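Local coordinates for protein CD180 antigen (PDB 3T6Q) that may cooperate with MD-1 and TLR4 in the innate immune response of B cells to bacterial lipopolysaccharide, leading to NF-kappa-B activation, at residues Leu38-Asn43 against Thr65-Tyr70; Lys156-Gln161 against Leu182-Asn187. All blocks are in the same frame, centred on the assembly; numbering follows the deposited sequence. Where two conformers were deposited one is given.

Contact 1: Leu38-Asn43 against Thr65-Tyr70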
loop_
_atom_site.group_PDB
_atom_site.type_symbol
_atom_site.label_atom_id
_atom_site.label_comp_id
_atom_site.label_asym_id
_atom_site.label_seq_id
_atom_site.Cartn_x
_atom_site.Cartn_y
_atom_site.Cartn_z
ATOM N N LEU A 38 20.302 -1.239 19.155
ATOM C CA LEU A 38 20.727 -1.834 17.897
ATOM C C LEU A 38 20.001 -1.163 16.702
ATOM O O LEU A 38 18.774 -1.246 16.575
ATOM C CB LEU A 38 20.454 -3.351 17.900
ATOM C CG LEU A 38 21.128 -4.067 16.700
ATOM C CD1 LEU A 38 22.619 -3.774 16.636
ATOM C CD2 LEU A 38 20.864 -5.564 16.669
ATOM N N GLU A 39 20.781 -0.509 15.853
ATOM C CA GLU A 39 20.265 0.164 14.639
ATOM C C GLU A 39 20.602 -0.782 13.526
ATOM O O GLU A 39 21.764 -0.894 13.106
ATOM C CB GLU A 39 21.010 1.500 14.476
ATOM C CG GLU A 39 21.036 2.260 15.802
ATOM C CD GLU A 39 21.750 3.594 15.740
ATOM O OE1 GLU A 39 22.412 3.885 14.728
ATOM O OE2 GLU A 39 21.649 4.358 16.720
ATOM N N PHE A 40 19.599 -1.504 13.060
ATOM C CA PHE A 40 19.846 -2.563 12.105
ATOM C C PHE A 40 19.155 -2.295 10.749
ATOM O O PHE A 40 18.922 -3.234 9.983
ATOM C CB PHE A 40 19.355 -3.893 12.732
ATOM C CG PHE A 40 20.125 -5.124 12.266
ATOM C CD1 PHE A 40 19.564 -6.018 11.361
ATOM C CD2 PHE A 40 21.393 -5.382 12.752
ATOM C CE1 PHE A 40 20.275 -7.146 10.930
ATOM C CE2 PHE A 40 22.115 -6.503 12.338
ATOM C CZ PHE A 40 21.550 -7.389 11.422
ATOM N N SER A 41 18.818 -1.034 10.468
ATOM C CA SER A 41 18.059 -0.720 9.251
ATOM C C SER A 41 18.817 -1.074 7.984
ATOM O O SER A 41 20.047 -1.062 7.957
ATOM C CB SER A 41 17.642 0.740 9.193
ATOM O OG SER A 41 18.762 1.598 9.264
ATOM N N PHE A 42 18.052 -1.368 6.943
ATOM C CA PHE A 42 18.579 -1.590 5.593
ATOM C C PHE A 42 19.462 -2.834 5.502
ATOM O O PHE A 42 20.445 -2.849 4.760
ATOM C CB PHE A 42 19.304 -0.355 5.042
ATOM C CG PHE A 42 18.407 0.872 4.895
ATOM C CD1 PHE A 42 18.441 1.884 5.836
ATOM C CD2 PHE A 42 17.549 1.006 3.799
ATOM C CE1 PHE A 42 17.639 3.018 5.710
ATOM C CE2 PHE A 42 16.756 2.148 3.653
ATOM C CZ PHE A 42 16.781 3.138 4.618
ATOM N N ASN A 43 19.106 -3.870 6.253
ATOM C CA ASN A 43 19.756 -5.159 6.074
ATOM C C ASN A 43 18.783 -6.095 5.385
ATOM O O ASN A 43 17.854 -5.616 4.684
ATOM C CB ASN A 43 20.317 -5.680 7.408
ATOM C CG ASN A 43 21.519 -4.882 7.862
ATOM O OD1 ASN A 43 21.489 -4.192 8.907
ATOM N ND2 ASN A 43 22.573 -4.906 7.060
ATOM N N THR A 65 14.001 -1.076 10.358
ATOM C CA THR A 65 13.500 -0.299 9.207
ATOM C C THR A 65 14.007 -0.866 7.887
ATOM O O THR A 65 15.210 -1.080 7.724
ATOM C CB THR A 65 13.960 1.168 9.299
ATOM O OG1 THR A 65 13.291 1.796 10.385
ATOM C CG2 THR A 65 13.669 1.949 7.974
ATOM N N ARG A 66 13.081 -1.147 6.974
ATOM C CA ARG A 66 13.414 -1.574 5.624
ATOM C C ARG A 66 14.489 -2.707 5.594
ATOM O O ARG A 66 15.569 -2.561 4.975
ATOM C CB ARG A 66 13.782 -0.396 4.704
ATOM C CG ARG A 66 13.877 -0.836 3.222
ATOM C CD ARG A 66 13.768 0.244 2.164
ATOM N NE ARG A 66 12.420 0.798 2.128
ATOM C CZ ARG A 66 11.454 0.417 1.306
ATOM N NH1 ARG A 66 10.288 0.991 1.402
ATOM N NH2 ARG A 66 11.642 -0.552 0.419
ATOM N N CYS A 67 14.179 -3.807 6.278
ATOM C CA CYS A 67 15.064 -4.992 6.317
ATOM C C CYS A 67 14.560 -6.130 5.429
ATOM O O CYS A 67 14.995 -7.271 5.579
ATOM C CB CYS A 67 15.231 -5.503 7.769
ATOM S SG CYS A 67 16.491 -4.510 8.588
ATOM N N GLN A 68 13.614 -5.827 4.546
ATOM C CA GLN A 68 13.044 -6.847 3.646
ATOM C C GLN A 68 12.399 -8.025 4.404
ATOM O O GLN A 68 12.403 -9.176 3.940
ATOM C CB GLN A 68 14.116 -7.296 2.625
ATOM C CG GLN A 68 14.536 -6.170 1.696
ATOM C CD GLN A 68 15.674 -6.556 0.778
ATOM O OE1 GLN A 68 16.712 -5.906 0.762
ATOM N NE2 GLN A 68 15.487 -7.619 0.009
ATOM N N ILE A 69 11.793 -7.741 5.561
ATOM C CA ILE A 69 11.155 -8.775 6.360
ATOM C C ILE A 69 9.752 -9.052 5.837
ATOM O O ILE A 69 8.942 -8.135 5.760
ATOM C CB ILE A 69 11.051 -8.340 7.845
ATOM C CG1 ILE A 69 12.440 -8.100 8.406
ATOM C CG2 ILE A 69 10.284 -9.387 8.648
ATOM C CD1 ILE A 69 12.391 -7.201 9.677
ATOM N N TYR A 70 9.495 -10.301 5.424
ATOM C CA TYR A 70 8.173 -10.747 4.984
ATOM C C TYR A 70 7.436 -11.516 6.061
ATOM O O TYR A 70 6.216 -11.560 6.027
ATOM C CB TYR A 70 8.300 -11.641 3.733
ATOM C CG TYR A 70 8.776 -10.864 2.510
ATOM C CD1 TYR A 70 7.856 -10.325 1.612
ATOM C CD2 TYR A 70 10.142 -10.651 2.270
ATOM C CE1 TYR A 70 8.280 -9.622 0.476
ATOM C CE2 TYR A 70 10.576 -9.904 1.157
ATOM C CZ TYR A 70 9.635 -9.403 0.260
ATOM O OH TYR A 70 10.029 -8.686 -0.873
HETATM O O HOH W 1 17.259 -3.499 3.001
#
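Cys67 brings its sulfur into a buried corner beside Phe40 and Asn43. SG lies 3.1 Å from Phe40 O and accepts a long hydrogen bond from Asn43 N at 3.6 Å. The first torsion of Cys67 sets SG beside its own backbone N and opposite the carbonyl carbon (chi1 -82°), which directs the sulfur at the turn of 38-43. Asn43 CB also reaches SG. Next to this corner the two backbones close up. Phe42 N donates to Thr65 O at 3.0 Å with an N-H...O angle of 162°. Around that bond the two segments pass close enough for CA-H...O contacts, such as Phe42 CA to Arg66 O at 3.2 Å. Ser41 CB packs on Thr65 CB at 3.7 Å. Thr65 OG1 is turned to Asp63 of its own repeat.

The other side is looser. The Phe42 ring lies obliquely across the aliphatic part of Arg66, with CE2 3.8 Å from CD. Ring and guanidinium planes are 30° apart. The guanidinium end serves a different partner: Arg66 NE bonds to the backbone of another protein chain, and a basic side chain of that chain makes a cation-pi contact with Phe42. On this side a water lies within hydrogen-bonding distance of both Asn43 O and Arg66 O, two acceptors that cannot bond each other directly.

The touching residues lie in LRR 1 and LRR 2, in the turns just after strands 37-39 and 61-63. The chemistry implies a division of labour: backbone and sulfur join the repeats inside, while Phe42 and Arg66 present a mixed aromatic and cationic surface to the partner protein.

Contact 2: Lys156-Gln161 against Leu182-Asn187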
loop_
_atom_site.group_PDB
_atom_site.type_symbol
_atom_site.label_atom_id
_atom_site.label_comp_id
_atom_site.label_asym_id
_atom_site.label_seq_id
_atom_site.Cartn_x
_atom_site.Cartn_y
_atom_site.Cartn_z
ATOM N N LYS A 156 -0.686 7.308 24.506
ATOM C CA LYS A 156 -0.612 8.776 24.363
ATOM C C LYS A 156 -0.486 9.270 22.896
ATOM O O LYS A 156 -0.848 10.431 22.612
ATOM C CB LYS A 156 0.544 9.349 25.156
ATOM C CG LYS A 156 0.528 9.055 26.655
ATOM C CD LYS A 156 -0.798 9.478 27.305
ATOM C CE LYS A 156 -0.828 9.069 28.792
ATOM N NZ LYS A 156 -2.182 9.325 29.368
ATOM N N VAL A 157 0.037 8.415 21.992
ATOM C CA VAL A 157 0.175 8.762 20.523
ATOM C C VAL A 157 -0.412 7.673 19.643
ATOM O O VAL A 157 -0.012 6.499 19.719
ATOM C CB VAL A 157 1.641 9.033 20.139
ATOM C CG1 VAL A 157 1.796 9.293 18.642
ATOM C CG2 VAL A 157 2.153 10.261 20.908
ATOM N N LEU A 158 -1.393 8.033 18.828
ATOM C CA LEU A 158 -1.919 7.117 17.868
ATOM C C LEU A 158 -1.797 7.844 16.522
ATOM O O LEU A 158 -2.486 8.827 16.299
ATOM C CB LEU A 158 -3.389 6.852 18.137
ATOM C CG LEU A 158 -4.012 5.462 18.068
ATOM C CD1 LEU A 158 -5.527 5.486 17.831
ATOM C CD2 LEU A 158 -3.293 4.413 17.202
ATOM N N ASP A 159 -0.955 7.339 15.632
ATOM C CA ASP A 159 -0.610 8.070 14.423
ATOM C C ASP A 159 -1.009 7.306 13.161
ATOM O O ASP A 159 -0.493 6.210 12.899
ATOM C CB ASP A 159 0.890 8.354 14.469
ATOM C CG ASP A 159 1.350 9.345 13.387
ATOM O OD1 ASP A 159 1.035 9.153 12.188
ATOM O OD2 ASP A 159 2.035 10.340 13.743
ATOM N N PHE A 160 -1.916 7.895 12.382
ATOM C CA PHE A 160 -2.408 7.298 11.156
ATOM C C PHE A 160 -2.068 8.159 9.928
ATOM O O PHE A 160 -2.778 8.105 8.933
ATOM C CB PHE A 160 -3.922 7.120 11.208
ATOM C CG PHE A 160 -4.431 6.122 12.231
ATOM C CD1 PHE A 160 -4.514 4.750 11.933
ATOM C CD2 PHE A 160 -4.930 6.566 13.465
ATOM C CE1 PHE A 160 -5.042 3.843 12.873
ATOM C CE2 PHE A 160 -5.450 5.666 14.404
ATOM C CZ PHE A 160 -5.523 4.306 14.106
ATOM N N GLN A 161 -0.994 8.944 9.992
ATOM C CA GLN A 161 -0.655 9.869 8.888
ATOM C C GLN A 161 -0.654 9.131 7.530
ATOM O O GLN A 161 -0.084 8.064 7.429
ATOM C CB GLN A 161 0.730 10.479 9.130
ATOM C CG GLN A 161 1.198 11.323 7.939
ATOM C CD GLN A 161 2.313 12.315 8.242
ATOM O OE1 GLN A 161 3.052 12.716 7.332
ATOM N NE2 GLN A 161 2.404 12.761 9.479
ATOM N N LEU A 182 -4.909 11.996 24.750
ATOM C CA LEU A 182 -4.388 11.306 23.593
ATOM C C LEU A 182 -4.107 12.309 22.444
ATOM O O LEU A 182 -4.841 13.300 22.281
ATOM C CB LEU A 182 -5.387 10.258 23.156
ATOM C CG LEU A 182 -5.121 9.423 21.903
ATOM C CD1 LEU A 182 -3.912 8.522 22.087
ATOM C CD2 LEU A 182 -6.344 8.561 21.703
ATOM N N SER A 183 -3.051 12.028 21.672
ATOM C CA SER A 183 -2.738 12.791 20.458
ATOM C C SER A 183 -3.001 11.857 19.321
ATOM O O SER A 183 -2.438 10.763 19.267
ATOM C CB SER A 183 -1.289 13.242 20.415
ATOM O OG SER A 183 -1.030 14.177 21.461
ATOM N N LEU A 184 -3.881 12.266 18.427
ATOM C CA LEU A 184 -4.338 11.380 17.381
ATOM C C LEU A 184 -3.976 12.107 16.067
ATOM O O LEU A 184 -4.417 13.226 15.852
ATOM C CB LEU A 184 -5.838 11.240 17.515
ATOM C CG LEU A 184 -6.659 10.077 16.968
ATOM C CD1 LEU A 184 -7.985 10.580 16.389
ATOM C CD2 LEU A 184 -5.955 9.129 15.984
ATOM N N ASN A 185 -3.100 11.524 15.246
ATOM C CA ASN A 185 -2.687 12.188 13.999
ATOM C C ASN A 185 -3.409 11.580 12.800
ATOM O O ASN A 185 -3.183 10.396 12.448
ATOM C CB ASN A 185 -1.154 12.098 13.831
ATOM C CG ASN A 185 -0.667 12.869 12.596
ATOM O OD1 ASN A 185 -1.457 13.547 11.928
ATOM N ND2 ASN A 185 0.601 12.700 12.244
ATOM N N LEU A 186 -4.293 12.361 12.180
ATOM C CA LEU A 186 -4.952 11.962 10.937
ATOM C C LEU A 186 -4.513 12.782 9.701
ATOM O O LEU A 186 -5.214 12.804 8.680
ATOM C CB LEU A 186 -6.476 12.013 11.062
ATOM C CG LEU A 186 -7.014 10.939 12.008
ATOM C CD1 LEU A 186 -8.421 11.272 12.512
ATOM C CD2 LEU A 186 -7.009 9.583 11.278
ATOM N N ASN A 187 -3.351 13.424 9.801
ATOM C CA ASN A 187 -2.738 14.138 8.658
ATOM C C ASN A 187 -2.756 13.261 7.415
ATOM O O ASN A 187 -2.346 12.123 7.482
ATOM C CB ASN A 187 -1.271 14.490 9.016
ATOM C CG ASN A 187 -0.548 15.266 7.911
ATOM O OD1 ASN A 187 -1.172 15.797 6.993
ATOM N ND2 ASN A 187 0.771 15.342 8.007
HETATM O O HOH W 2 -0.190 12.903 23.649
#
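Leu184 CD2 is the bump that fills the hollow between Leu158 and Phe160. It rests 4.1 Å from Leu158 CB and meets the Phe160 ring at its edge, in the ring plane, 3.7 Å from CD2. Leu158 and Leu184 run side by side in the same direction. Two more leucines flank this hollow: Leu186 CD2 comes against Phe160 CB from the next position, and Leu182 CD1 sits against the Lys156 carbonyl group at the start of the row. Leu176 and Leu134 add to the apolar interior around Leu158.

Strands 157-159 and 182-185 are parallel, with axes 4.8 Å apart and inclined by 9°. Their backbone ladder includes Leu158 N to Ser183 O and Asn185 N to Leu158 O, both 3.0 Å. Phe160 N to Asn185 O continues it past the end of strand 157-159.

The opposite face carries Val157, Asp159, Ser183 and Asn185. With CG anti to the backbone N in both (Asn185 chi1 -176°), Asp159 and Asn185 run side by side, and ND2 of Asn185 donates to OD2 of Asp159 at 3.1 Å. The two flat groups are turned 73° apart: OD2 is approached from above the carboxylate plane but lies near the amide plane. Asp159 OD1, the second carboxylate oxygen, accepts from Gln161 N, and the amide oxygen OD1 of Asn185 accepts from Asn187 N; each closes an Asx turn. At the other end a water bridges Lys156 O and Ser183 OG.

This is the repeat stacking of a leucine-rich solenoid, here LRR 6 on LRR 7. Its chemistry implies an interior of interlocking hydrocarbon and a concave face tied by polar bonds, with an Asx turn at the last residue of each strand, consistent with a defined exit of the chain.

Contact 1 and contact 2 join successive repeats of the same solenoid, LRR 1 with LRR 2 and LRR 6 with LRR 7. They do not touch: their centres are 24 Å apart and their nearest atoms about 14 Å. Strands 85-87, 109-111 and 133-135 lie between them in the parallel run. Contact 2 includes the strand ladder itself, whereas contact 1 lies mostly in the turns that follow the strands. Both come within reach of another protein chain, through Phe42 and Arg66 in contact 1 and through Gln161 in contact 2. A glycerol, probably from crystallisation, lies about 6 Å from the Thr65 side chain, and one lies about 3 Å from that of Asp159.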